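Side-chain contacts in ribulose bisphosphate carboxylase (Pyrococcus horikoshii, PDB 2D69), which probably catalyses the carboxylation of ribulose 1,5-bisphosphate by CO2 and water to two molecules of 3-phosphoglycerate, as part of an archaeal pathway of AMP degradation: residues A[196-199]-A[200-203]; A[263-266]-A[267-270]; A[277-280]-A[281-284]; A[292-295]-A[296-299]; A[325-328]-A[329-333]. All coordinates share one frame; numbering follows the deposited sequence.

Contact 1: A[196-199]-A[200-203]; sequences FNRF and EERV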
loop_
_atom_site.group_PDB
_atom_site.type_symbol
_atom_site.label_atom_id
_atom_site.label_comp_id
_atom_site.label_asym_id
_atom_site.label_seq_id
_atom_site.Cartn_x
_atom_site.Cartn_y
_atom_site.Cartn_z
ATOM N N PHE A 196 20.156 -27.991 -1.239
ATOM C CA PHE A 196 19.811 -29.203 -0.472
ATOM C C PHE A 196 19.323 -28.845 0.945
ATOM O O PHE A 196 18.872 -29.696 1.678
ATOM C CB PHE A 196 21.002 -30.203 -0.413
ATOM C CG PHE A 196 22.288 -29.583 0.007
ATOM C CD1 PHE A 196 22.587 -29.416 1.344
ATOM C CD2 PHE A 196 23.187 -29.122 -0.952
ATOM C CE1 PHE A 196 23.780 -28.782 1.734
ATOM C CE2 PHE A 196 24.377 -28.505 -0.588
ATOM C CZ PHE A 196 24.682 -28.325 0.750
ATOM N N ASN A 197 19.490 -27.589 1.345
ATOM C CA ASN A 197 18.975 -27.102 2.633
ATOM C C ASN A 197 18.564 -25.634 2.540
ATOM O O ASN A 197 19.252 -24.733 3.018
ATOM C CB ASN A 197 20.002 -27.298 3.777
ATOM C CG ASN A 197 19.354 -27.412 5.146
ATOM O OD1 ASN A 197 18.535 -26.589 5.502
ATOM N ND2 ASN A 197 19.708 -28.458 5.912
ATOM N N ARG A 198 17.417 -25.400 1.930
ATOM C CA ARG A 198 16.898 -24.062 1.760
ATOM C C ARG A 198 16.414 -23.505 3.079
ATOM O O ARG A 198 15.660 -24.180 3.785
ATOM C CB ARG A 198 15.727 -24.031 0.753
ATOM C CG ARG A 198 16.130 -23.778 -0.667
ATOM C CD ARG A 198 14.961 -23.573 -1.687
ATOM N NE ARG A 198 14.245 -22.292 -1.604
ATOM C CZ ARG A 198 13.020 -22.133 -1.092
ATOM N NH1 ARG A 198 12.356 -23.169 -0.618
ATOM N NH2 ARG A 198 12.441 -20.945 -1.093
ATOM N N PHE A 199 16.781 -22.250 3.345
ATOM C CA PHE A 199 16.493 -21.614 4.600
ATOM C C PHE A 199 15.028 -21.765 4.982
ATOM O O PHE A 199 14.697 -22.242 6.097
ATOM C CB PHE A 199 16.888 -20.107 4.607
ATOM C CG PHE A 199 16.776 -19.513 5.970
ATOM C CD1 PHE A 199 15.530 -19.020 6.456
ATOM C CD2 PHE A 199 17.856 -19.583 6.842
ATOM C CE1 PHE A 199 15.402 -18.558 7.774
ATOM C CE2 PHE A 199 17.736 -19.078 8.136
ATOM C CZ PHE A 199 16.493 -18.613 8.631
ATOM N N GLU A 200 14.122 -21.432 4.074
ATOM C CA GLU A 200 12.687 -21.507 4.479
ATOM C C GLU A 200 12.155 -22.897 4.744
ATOM O O GLU A 200 11.176 -23.133 5.573
ATOM C CB GLU A 200 11.776 -20.757 3.486
ATOM C CG GLU A 200 10.385 -20.495 4.152
ATOM C CD GLU A 200 9.520 -19.459 3.441
ATOM O OE1 GLU A 200 8.486 -19.052 4.036
ATOM O OE2 GLU A 200 9.871 -19.065 2.298
ATOM N N GLU A 201 12.730 -23.857 4.033
ATOM C CA GLU A 201 12.406 -25.276 4.268
ATOM C C GLU A 201 12.970 -25.720 5.614
ATOM O O GLU A 201 12.312 -26.396 6.369
ATOM C CB GLU A 201 12.925 -26.141 3.126
ATOM C CG GLU A 201 12.232 -25.865 1.790
ATOM C CD GLU A 201 12.818 -26.659 0.609
ATOM O OE1 GLU A 201 12.548 -26.203 -0.549
ATOM O OE2 GLU A 201 13.512 -27.720 0.834
ATOM N N ARG A 202 14.178 -25.278 5.938
ATOM C CA ARG A 202 14.760 -25.568 7.243
ATOM C C ARG A 202 13.925 -24.959 8.386
ATOM O O ARG A 202 13.587 -25.679 9.343
ATOM C CB ARG A 202 16.181 -25.051 7.325
ATOM C CG ARG A 202 16.926 -25.589 8.524
ATOM C CD ARG A 202 18.404 -25.439 8.369
ATOM N NE ARG A 202 18.923 -24.110 8.685
ATOM C CZ ARG A 202 19.460 -23.293 7.782
ATOM N NH1 ARG A 202 19.433 -23.601 6.490
ATOM N NH2 ARG A 202 20.038 -22.187 8.193
ATOM N N VAL A 203 13.514 -23.686 8.278
ATOM C CA VAL A 203 12.657 -23.127 9.344
ATOM C C VAL A 203 11.365 -23.864 9.528
ATOM O O VAL A 203 10.954 -24.162 10.654
ATOM C CB VAL A 203 12.367 -21.574 9.292
ATOM C CG1 VAL A 203 13.455 -20.798 8.638
ATOM C CG2 VAL A 203 11.061 -21.246 8.678
HETATM O O HOH W 1 16.048 -27.731 0.736
#
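The Arg202 guanidinium takes Asn197 OD1 at its edge, the oxygen lying 10° out of its plane, while the Phe199 ring meets it obliquely, with CD2 3.7 Å from Arg202 NH2 and the two planes 76° apart. The Arg198 guanidinium is likewise met at its edge, by Glu201 OE1. The bond from Arg202 NH1 to Asn197 OD1 is straight but long, 3.3 Å, and its donor stands above the amide's carbonyl plane. Asn197 ND2 is bound to the carbonyl of Trp165. A bend at chi3 (81°) turns the guanidinium of Arg202 toward Asn197 in the loop before the helix; Asp187, Thr192 and Tyr223 also hold it. In its place a leucine would probably leave Asp187 without its ion pair and Asn197 OD1 without this donor. Arg198 NH1 forms a salt bridge with Glu201 OE1 at 3.0 Å, met on the anti side of the carboxylate. Glu201 OE2, paired with Arg341 of a second subunit, also receives a water that accepts from Arg198 N at 3.0 Å. Arg198 is the N-cap, its carbonyl accepting from Arg202 N at 2.8 Å; the negative charge of Glu201 probably also suits the positive end of the helix dipole. The arrangement belongs to the N-terminal end of helix 199-217 in the alpha/beta barrel, reached by a loop from strand 184-186, which carries Lys186, predicted to bind magnesium through a carbamate.

Contact 2: A[263-266]-A[267-270]; sequences YMRE and VTED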
loop_
_atom_site.group_PDB
_atom_site.type_symbol
_atom_site.label_atom_id
_atom_site.label_comp_id
_atom_site.label_asym_id
_atom_site.label_seq_id
_atom_site.Cartn_x
_atom_site.Cartn_y
_atom_site.Cartn_z
ATOM N N TYR A 263 20.759 -1.908 11.502
ATOM C CA TYR A 263 19.398 -2.025 10.993
ATOM C C TYR A 263 18.704 -3.279 11.493
ATOM O O TYR A 263 17.482 -3.259 11.850
ATOM C CB TYR A 263 19.409 -1.936 9.465
ATOM C CG TYR A 263 18.046 -2.215 8.879
ATOM C CD1 TYR A 263 16.986 -1.320 9.094
ATOM C CD2 TYR A 263 17.788 -3.370 8.186
ATOM C CE1 TYR A 263 15.719 -1.552 8.590
ATOM C CE2 TYR A 263 16.512 -3.613 7.677
ATOM C CZ TYR A 263 15.485 -2.693 7.888
ATOM O OH TYR A 263 14.242 -2.919 7.385
ATOM N N MET A 264 19.446 -4.393 11.545
ATOM C CA MET A 264 18.853 -5.655 12.026
ATOM C C MET A 264 18.398 -5.560 13.447
ATOM O O MET A 264 17.417 -6.162 13.801
ATOM C CB MET A 264 19.819 -6.870 11.805
ATOM C CG MET A 264 19.934 -7.299 10.330
ATOM S SD MET A 264 18.316 -7.741 9.638
ATOM C CE MET A 264 17.662 -8.978 10.745
ATOM N N ARG A 265 19.046 -4.715 14.236
ATOM C CA ARG A 265 18.608 -4.469 15.585
ATOM C C ARG A 265 17.212 -3.815 15.620
ATOM O O ARG A 265 16.446 -4.110 16.515
ATOM C CB ARG A 265 19.635 -3.587 16.331
ATOM C CG ARG A 265 19.218 -3.167 17.765
ATOM C CD ARG A 265 19.173 -4.324 18.749
ATOM N NE ARG A 265 18.715 -3.896 20.084
ATOM C CZ ARG A 265 17.441 -3.793 20.454
ATOM N NH1 ARG A 265 16.432 -4.122 19.629
ATOM N NH2 ARG A 265 17.136 -3.383 21.682
ATOM N N GLU A 266 16.881 -2.951 14.647
ATOM C CA GLU A 266 15.509 -2.414 14.517
ATOM C C GLU A 266 14.556 -3.460 14.071
ATOM O O GLU A 266 13.435 -3.567 14.596
ATOM C CB GLU A 266 15.419 -1.191 13.564
ATOM C CG GLU A 266 16.342 -0.066 13.939
ATOM C CD GLU A 266 16.101 0.337 15.376
ATOM O OE1 GLU A 266 17.081 0.388 16.138
ATOM O OE2 GLU A 266 14.915 0.526 15.771
ATOM N N VAL A 267 14.976 -4.276 13.122
ATOM C CA VAL A 267 14.127 -5.433 12.709
ATOM C C VAL A 267 13.754 -6.357 13.860
ATOM O O VAL A 267 12.577 -6.704 14.047
ATOM C CB VAL A 267 14.819 -6.242 11.604
ATOM C CG1 VAL A 267 13.998 -7.446 11.240
ATOM C CG2 VAL A 267 14.974 -5.382 10.349
ATOM N N THR A 268 14.759 -6.770 14.620
ATOM C CA THR A 268 14.537 -7.665 15.739
ATOM C C THR A 268 13.745 -7.064 16.883
ATOM O O THR A 268 13.040 -7.800 17.609
ATOM C CB THR A 268 15.863 -8.323 16.263
ATOM O OG1 THR A 268 16.829 -7.347 16.729
ATOM C CG2 THR A 268 16.556 -9.135 15.170
ATOM N N GLU A 269 13.841 -5.754 17.059
ATOM C CA GLU A 269 12.989 -5.013 18.006
ATOM C C GLU A 269 11.545 -5.191 17.637
ATOM O O GLU A 269 10.682 -5.260 18.499
ATOM C CB GLU A 269 13.335 -3.497 17.994
ATOM C CG GLU A 269 12.524 -2.635 18.980
ATOM C CD GLU A 269 12.819 -2.960 20.443
ATOM O OE1 GLU A 269 13.839 -3.610 20.732
ATOM O OE2 GLU A 269 12.030 -2.576 21.313
ATOM N N ASP A 270 11.248 -5.218 16.349
ATOM C CA ASP A 270 9.857 -5.383 15.944
ATOM C C ASP A 270 9.346 -6.814 16.042
ATOM O O ASP A 270 8.161 -7.024 16.172
ATOM C CB ASP A 270 9.640 -4.865 14.516
ATOM C CG ASP A 270 9.648 -3.358 14.437
ATOM O OD1 ASP A 270 9.432 -2.697 15.492
ATOM O OD2 ASP A 270 9.866 -2.786 13.344
HETATM O O HOH W 2 14.396 -3.223 23.412
HETATM O O HOH W 3 11.983 -1.176 15.317
#
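Val267 sits one helical turn after Tyr263 on helix 258-271 of the alpha/beta barrel, and both meet in an i to i+4 CH-pi contact. The CB of Val267 rests 3.4 Å from Met264 O. CG1, anti to the backbone N (chi1 177°), reaches the methyl CE of Met264 at 4.0 Å, the two side chains running side by side. The other branch, CG2, lies over the face of the Tyr263 ring, 4.0 Å from its centroid and 28° off the normal. A branched, compact valine can thus serve both neighbours at once, while the tyrosine hydroxyl goes on to Glu235. Met264 packs on Ile251 of strand 248-252 and on helix 231-244, so this side faces the barrel strands. On another side Arg265 and Glu269, again four apart, form a salt bridge: NH1 of Arg265 gives OE1 of Glu269 a nearly straight bond of 2.9 Å, and the NH2 bond to the same oxygen is weak. Arg265 NH2 is held by the carbonyl of Gly135, while Glu269 OE2 pairs with Arg198 and Arg204 of a fourth subunit. Glu266 turns instead to Lys134. A water accepting from Arg265 NH2 also donates to Glu269 OE1, 2.8 Å away.

Contact 3: A[277-280]-A[281-284]; sequences AHRA and MHAA. With SO4 (sulfate ion), chain F.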
loop_
_atom_site.group_PDB
_atom_site.type_symbol
_atom_site.label_atom_id
_atom_site.label_comp_id
_atom_site.label_asym_id
_atom_site.label_seq_id
_atom_site.Cartn_x
_atom_site.Cartn_y
_atom_site.Cartn_z
ATOM N N ALA A 277 25.440 -13.189 18.249
ATOM C CA ALA A 277 26.464 -12.693 17.356
ATOM C C ALA A 277 27.596 -13.705 17.291
ATOM O O ALA A 277 28.210 -14.061 18.304
ATOM C CB ALA A 277 26.975 -11.361 17.846
ATOM N N HIS A 278 27.869 -14.148 16.081
ATOM C CA HIS A 278 29.025 -14.948 15.760
ATOM C C HIS A 278 30.055 -13.968 15.247
ATOM O O HIS A 278 29.736 -13.028 14.528
ATOM C CB HIS A 278 28.676 -16.005 14.721
ATOM C CG HIS A 278 29.716 -17.064 14.577
ATOM N ND1 HIS A 278 31.040 -16.777 14.308
ATOM C CD2 HIS A 278 29.639 -18.418 14.706
ATOM C CE1 HIS A 278 31.740 -17.906 14.297
ATOM N NE2 HIS A 278 30.910 -18.920 14.508
ATOM N N ARG A 279 31.286 -14.160 15.635
ATOM C CA ARG A 279 32.314 -13.163 15.335
ATOM C C ARG A 279 33.270 -13.609 14.241
ATOM O O ARG A 279 34.371 -13.044 14.098
ATOM C CB ARG A 279 33.080 -12.855 16.620
ATOM C CG ARG A 279 33.783 -14.070 17.218
ATOM C CD ARG A 279 34.467 -13.713 18.491
ATOM N NE ARG A 279 35.305 -14.774 18.985
ATOM C CZ ARG A 279 36.313 -14.611 19.845
ATOM N NH1 ARG A 279 36.649 -13.399 20.273
ATOM N NH2 ARG A 279 37.042 -15.679 20.220
ATOM N N ALA A 280 32.905 -14.627 13.451
ATOM C CA ALA A 280 33.824 -15.070 12.383
ATOM C C ALA A 280 34.414 -13.871 11.619
ATOM O O ALA A 280 33.689 -12.931 11.289
ATOM C CB ALA A 280 33.119 -16.002 11.416
ATOM N N MET A 281 35.719 -13.942 11.337
ATOM C CA MET A 281 36.543 -12.918 10.664
ATOM C C MET A 281 37.204 -11.904 11.611
ATOM O O MET A 281 38.093 -11.173 11.193
ATOM C CB MET A 281 35.772 -12.176 9.545
ATOM C CG MET A 281 36.633 -11.305 8.635
ATOM S SD MET A 281 35.669 -10.507 7.238
ATOM C CE MET A 281 35.533 -9.070 7.841
ATOM N N HIS A 282 36.758 -11.838 12.856
ATOM C CA HIS A 282 37.314 -10.874 13.838
ATOM C C HIS A 282 38.829 -10.925 13.940
ATOM O O HIS A 282 39.498 -9.878 13.963
ATOM C CB HIS A 282 36.689 -11.088 15.244
ATOM C CG HIS A 282 37.222 -12.282 15.954
ATOM N ND1 HIS A 282 38.300 -12.220 16.811
ATOM C CD2 HIS A 282 36.862 -13.590 15.891
ATOM C CE1 HIS A 282 38.567 -13.433 17.263
ATOM N NE2 HIS A 282 37.706 -14.281 16.724
ATOM N N ALA A 283 39.379 -12.141 13.941
ATOM C CA ALA A 283 40.796 -12.331 14.212
ATOM C C ALA A 283 41.675 -11.786 13.121
ATOM O O ALA A 283 42.907 -11.666 13.318
ATOM C CB ALA A 283 41.112 -13.827 14.512
ATOM N N ALA A 284 41.088 -11.418 11.972
ATOM C CA ALA A 284 41.869 -10.683 10.939
ATOM C C ALA A 284 42.371 -9.325 11.425
ATOM O O ALA A 284 43.442 -8.795 10.960
ATOM C CB ALA A 284 41.013 -10.496 9.658
HETATM S S SO4 F . 34.935 -18.540 18.723
HETATM O O1 SO4 F . 34.500 -19.793 18.111
HETATM O O2 SO4 F . 36.391 -18.377 18.691
HETATM O O3 SO4 F . 34.311 -17.446 17.965
HETATM O O4 SO4 F . 34.436 -18.545 20.106
#
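The guanidinium of Arg279 lies flat on the His282 ring, centres 3.9 Å apart and planes at 15°. The NE2 of His282 stands over the centre of the guanidinium, and the methylene CD of Arg279 adds a CH-pi contact over the same ring face, offset toward the rim. On the opposite ring face sits Ala283 CB. With CG of Arg279 between the backbone N and carbonyl carbon (chi1 61°) and the chain extended onward to NE, the arginine crosses the imidazole obliquely.

Hydrogen bonds fix the backbone and the ring. His282 N donates to Arg279 O at 2.9 Å, closing a type II beta turn from Arg279 to His282 that leads from strand 274-278 of the alpha/beta barrel toward helix 283-286. His282 ND1 is tied to Thr286, while Ala280 N donates to ND1 of His278, the predicted proton acceptor, at 3.0 Å and in the plane of its ring.

Two further hydrogen bonds, both nearly straight, hold the sulfate: Arg279 NE to sulfate O3 at 3.0 Å and Arg279 NH2 to sulfate O2 at 3.2 Å. Arg279 is predicted to bind substrate, consistent with the sulfate marking a phosphate site; arginine suits it by presenting two N-H groups at one edge.

Contact 4: A[292-295]-A[296-299]; sequences GITM and LALA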
loop_
_atom_site.group_PDB
_atom_site.type_symbol
_atom_site.label_atom_id
_atom_site.label_comp_id
_atom_site.label_asym_id
_atom_site.label_seq_id
_atom_site.Cartn_x
_atom_site.Cartn_y
_atom_site.Cartn_z
ATOM N N GLY A 292 45.235 -3.112 15.086
ATOM C CA GLY A 292 43.864 -3.482 14.830
ATOM C C GLY A 292 42.876 -2.957 15.840
ATOM O O GLY A 292 42.990 -1.859 16.344
ATOM N N ILE A 293 41.842 -3.727 16.077
ATOM C CA ILE A 293 40.817 -3.344 17.026
ATOM C C ILE A 293 40.683 -4.512 17.992
ATOM O O ILE A 293 40.642 -5.667 17.564
ATOM C CB ILE A 293 39.500 -3.102 16.296
ATOM C CG1 ILE A 293 39.648 -2.083 15.153
ATOM C CG2 ILE A 293 38.401 -2.631 17.272
ATOM C CD1 ILE A 293 38.370 -2.001 14.328
ATOM N N THR A 294 40.617 -4.231 19.291
ATOM C CA THR A 294 40.545 -5.320 20.263
ATOM C C THR A 294 39.165 -5.927 20.273
ATOM O O THR A 294 38.197 -5.282 19.891
ATOM C CB THR A 294 40.848 -4.830 21.665
ATOM O OG1 THR A 294 39.863 -3.849 22.045
ATOM C CG2 THR A 294 42.212 -4.140 21.747
ATOM N N MET A 295 39.076 -7.174 20.743
ATOM C CA MET A 295 37.808 -7.863 20.905
ATOM C C MET A 295 36.934 -7.111 21.912
ATOM O O MET A 295 35.721 -7.117 21.781
ATOM C CB MET A 295 37.966 -9.348 21.337
ATOM C CG MET A 295 36.623 -10.117 21.418
ATOM S SD MET A 295 35.809 -10.207 19.794
ATOM C CE MET A 295 34.136 -9.930 20.209
ATOM N N LEU A 296 37.559 -6.454 22.894
ATOM C CA LEU A 296 36.826 -5.675 23.895
ATOM C C LEU A 296 36.027 -4.516 23.248
ATOM O O LEU A 296 34.860 -4.288 23.584
ATOM C CB LEU A 296 37.780 -5.120 24.944
ATOM C CG LEU A 296 37.180 -4.094 25.926
ATOM C CD1 LEU A 296 36.046 -4.771 26.689
ATOM C CD2 LEU A 296 38.242 -3.590 26.899
ATOM N N ALA A 297 36.652 -3.823 22.294
ATOM C CA ALA A 297 36.017 -2.685 21.630
ATOM C C ALA A 297 34.884 -3.139 20.719
ATOM O O ALA A 297 33.806 -2.568 20.693
ATOM C CB ALA A 297 37.044 -1.888 20.845
ATOM N N LEU A 298 35.150 -4.203 19.978
ATOM C CA LEU A 298 34.160 -4.832 19.132
ATOM C C LEU A 298 32.996 -5.239 19.972
ATOM O O LEU A 298 31.867 -4.958 19.628
ATOM C CB LEU A 298 34.737 -6.062 18.498
ATOM C CG LEU A 298 34.259 -6.550 17.157
ATOM C CD1 LEU A 298 35.277 -7.584 16.610
ATOM C CD2 LEU A 298 32.907 -7.199 17.287
ATOM N N ALA A 299 33.281 -5.877 21.094
ATOM C CA ALA A 299 32.243 -6.359 21.982
ATOM C C ALA A 299 31.403 -5.201 22.544
ATOM O O ALA A 299 30.209 -5.354 22.783
ATOM C CB ALA A 299 32.854 -7.152 23.134
#
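Thr294 is the N-cap of helix 295-305, and its OG1 accepts from Ala297 N at 3.2 Å, satisfying an amide of the first helical turn. Threonine suits the cap because OG1 sits between the backbone N and the carbonyl carbon (chi1 62°), facing that amide. The hydroxyl is doubly used, since it also hydrogen-bonds to the carbonyl of Leu121 in strand 115-124, tying the helix start to the sheet of the N-terminal region. The carbonyl of Thr294 is shared as well: it takes a nearly straight bond from Leu298 N at 3.2 Å, and a weak one from Ala297 N. One residue on, Met295 O accepts from Ala299 N at 2.8 Å, continuing the i to i+4 pattern begun by Leu298 N.

Around these polar atoms the packing is apolar. Ile293 CG2 touches Ala297 CB at 3.9 Å, where the alanine is small enough to sit near strand 115-124. Met295, its CG anti to the backbone N (chi1 -176°) and its chain bent beyond, brings its thioether beside the Leu298 methyls. Met295 SD also has a polar partner outside the two segments, and Arg279 NH1, of a predicted substrate-binding residue, lies 3.3 Å from it. A flexible, unbranched methionine suits this bent path. Leu298 in turn lies against Phe285 and His282. Met295 SD is 4.2 Å from Leu298 CD1, and Met295 CE equally far from Leu298 CD2.

Contact 5: A[325-328]-A[329-333]; sequences EIKR and INDFL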
loop_
_atom_site.group_PDB
_atom_site.type_symbol
_atom_site.label_atom_id
_atom_site.label_comp_id
_atom_site.label_asym_id
_atom_site.label_seq_id
_atom_site.Cartn_x
_atom_site.Cartn_y
_atom_site.Cartn_z
ATOM N N GLU A 325 42.582 -11.432 29.208
ATOM C CA GLU A 325 41.829 -10.721 28.163
ATOM C C GLU A 325 40.385 -11.195 28.135
ATOM O O GLU A 325 39.480 -10.401 28.034
ATOM C CB GLU A 325 42.452 -10.934 26.762
ATOM C CG GLU A 325 41.610 -10.355 25.610
ATOM C CD GLU A 325 42.317 -10.363 24.249
ATOM O OE1 GLU A 325 43.013 -11.369 23.934
ATOM O OE2 GLU A 325 42.171 -9.362 23.490
ATOM N N ILE A 326 40.174 -12.497 28.224
ATOM C CA ILE A 326 38.853 -13.042 28.077
ATOM C C ILE A 326 37.979 -12.653 29.243
ATOM O O ILE A 326 36.814 -12.256 29.047
ATOM C CB ILE A 326 38.897 -14.537 27.923
ATOM C CG1 ILE A 326 39.534 -14.867 26.561
ATOM C CG2 ILE A 326 37.451 -15.128 28.009
ATOM C CD1 ILE A 326 39.858 -16.327 26.402
ATOM N N LYS A 327 38.547 -12.767 30.438
ATOM C CA LYS A 327 37.856 -12.392 31.653
ATOM C C LYS A 327 37.497 -10.887 31.630
ATOM O O LYS A 327 36.457 -10.521 32.107
ATOM C CB LYS A 327 38.700 -12.726 32.887
ATOM C CG LYS A 327 37.943 -12.510 34.204
ATOM C CD LYS A 327 36.707 -13.479 34.318
ATOM C CE LYS A 327 36.118 -13.541 35.759
ATOM N NZ LYS A 327 35.653 -12.188 36.255
ATOM N N ARG A 328 38.359 -10.037 31.076
ATOM C CA ARG A 328 38.066 -8.623 30.939
ATOM C C ARG A 328 36.818 -8.433 30.041
ATOM O O ARG A 328 35.880 -7.710 30.409
ATOM C CB ARG A 328 39.271 -7.863 30.357
ATOM C CG ARG A 328 39.123 -6.325 30.325
ATOM C CD ARG A 328 40.299 -5.548 29.663
ATOM N NE ARG A 328 41.545 -6.301 29.787
ATOM C CZ ARG A 328 42.269 -6.415 30.906
ATOM N NH1 ARG A 328 41.889 -5.786 32.020
ATOM N NH2 ARG A 328 43.392 -7.148 30.912
ATOM N N ILE A 329 36.797 -9.118 28.904
ATOM C CA ILE A 329 35.681 -8.996 27.996
ATOM C C ILE A 329 34.386 -9.444 28.649
ATOM O O ILE A 329 33.375 -8.732 28.543
ATOM C CB ILE A 329 35.931 -9.728 26.703
ATOM C CG1 ILE A 329 37.132 -9.076 26.004
ATOM C CG2 ILE A 329 34.697 -9.635 25.784
ATOM C CD1 ILE A 329 37.759 -9.890 24.935
ATOM N N ASN A 330 34.391 -10.605 29.302
ATOM C CA ASN A 330 33.160 -11.131 29.890
ATOM C C ASN A 330 32.652 -10.218 30.995
ATOM O O ASN A 330 31.439 -10.039 31.130
ATOM C CB ASN A 330 33.347 -12.543 30.491
ATOM C CG ASN A 330 33.467 -13.673 29.428
ATOM O OD1 ASN A 330 33.456 -14.861 29.787
ATOM N ND2 ASN A 330 33.603 -13.323 28.155
ATOM N N ASP A 331 33.592 -9.680 31.797
ATOM C CA ASP A 331 33.269 -8.784 32.894
ATOM C C ASP A 331 32.559 -7.547 32.356
ATOM O O ASP A 331 31.562 -7.119 32.895
ATOM C CB ASP A 331 34.539 -8.335 33.663
ATOM C CG ASP A 331 35.084 -9.422 34.604
ATOM O OD1 ASP A 331 36.143 -9.176 35.222
ATOM O OD2 ASP A 331 34.542 -10.539 34.775
ATOM N N PHE A 332 33.108 -6.968 31.303
ATOM C CA PHE A 332 32.433 -5.889 30.602
ATOM C C PHE A 332 31.049 -6.293 30.090
ATOM O O PHE A 332 30.075 -5.617 30.356
ATOM C CB PHE A 332 33.251 -5.372 29.415
ATOM C CG PHE A 332 32.414 -4.595 28.473
ATOM C CD1 PHE A 332 31.957 -3.320 28.848
ATOM C CD2 PHE A 332 31.948 -5.170 27.278
ATOM C CE1 PHE A 332 31.064 -2.625 28.026
ATOM C CE2 PHE A 332 31.078 -4.457 26.436
ATOM C CZ PHE A 332 30.638 -3.178 26.817
ATOM N N LEU A 333 30.948 -7.387 29.357
ATOM C CA LEU A 333 29.662 -7.819 28.816
ATOM C C LEU A 333 28.578 -7.904 29.895
ATOM O O LEU A 333 27.378 -7.595 29.625
ATOM C CB LEU A 333 29.769 -9.141 28.077
ATOM C CG LEU A 333 30.505 -9.053 26.711
ATOM C CD1 LEU A 333 30.621 -10.444 26.152
ATOM C CD2 LEU A 333 29.804 -8.193 25.684
#
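Lys327 sends CG away from its backbone N (chi1 -173°) and then bends at chi2 and chi4, which folds the chain forward along the helix, bringing NZ to the carboxylate of Asp331 one turn on. Asp331 CG, placed beside its own backbone N (chi1 -77°), leans back to meet it. The resulting salt bridge has NZ of Lys327 on OD2 of Asp331 at 2.5 Å, too short for its exact length to be trusted, and the other oxygen, OD1, at 3.2 Å. Lysine suits this position because its aliphatic stem can lie against Phe363 of helix 356-363 while the ammonium reaches the solvent-exposed aspartate. With an alanine here the Asp331 carboxylate would probably lose its positive mate and a gap would open beside Phe363.

The pair lies on helix 323-334, which joins strand 309-311 to strand 344-348 in a beta-alpha-beta unit of the barrel. The helix is regular: Asn330 N donates to Ile326 O at 2.9 Å and Phe332 N to Arg328 O at 3.0 Å. Buried Ile329 sets CD1 against the methylene CG of the partly exposed Glu325 at 3.9 Å, the two side chains running the same way. Isoleucine suits the place because its apolar branches can meet the Glu325 stem and Met295 of helix 295-305. Asn330, buried, spends its ND2 on the hydroxyl of Thr312. Phe332 meets Arg303 through a cation-pi contact and Trp337 edge-to-face.

Overall arrangement
All five contacts lie in the catalytic alpha/beta barrel. Contacts 2 and 4 are largely buried, whereas contacts 1, 3 and 5 are partly so. Contacts 3, 4 and 5 form a connected group: Arg279 and His282 pack on Met295 and Leu298, and Met295 and Leu296 pack on Ile329, Arg328 and Phe332. Contact 3 serves anion binding through a flat stack, contact 4 is a capped, apolar helix start packed against it through Met295 and Leu298, and contact 5 puts a salt bridge on the outer side of the next helix. Contacts 1 and 2, centres about 22 Å apart, lie farther round the barrel; both pair arginine with glutamate, and both extend these charges to neighbouring subunits.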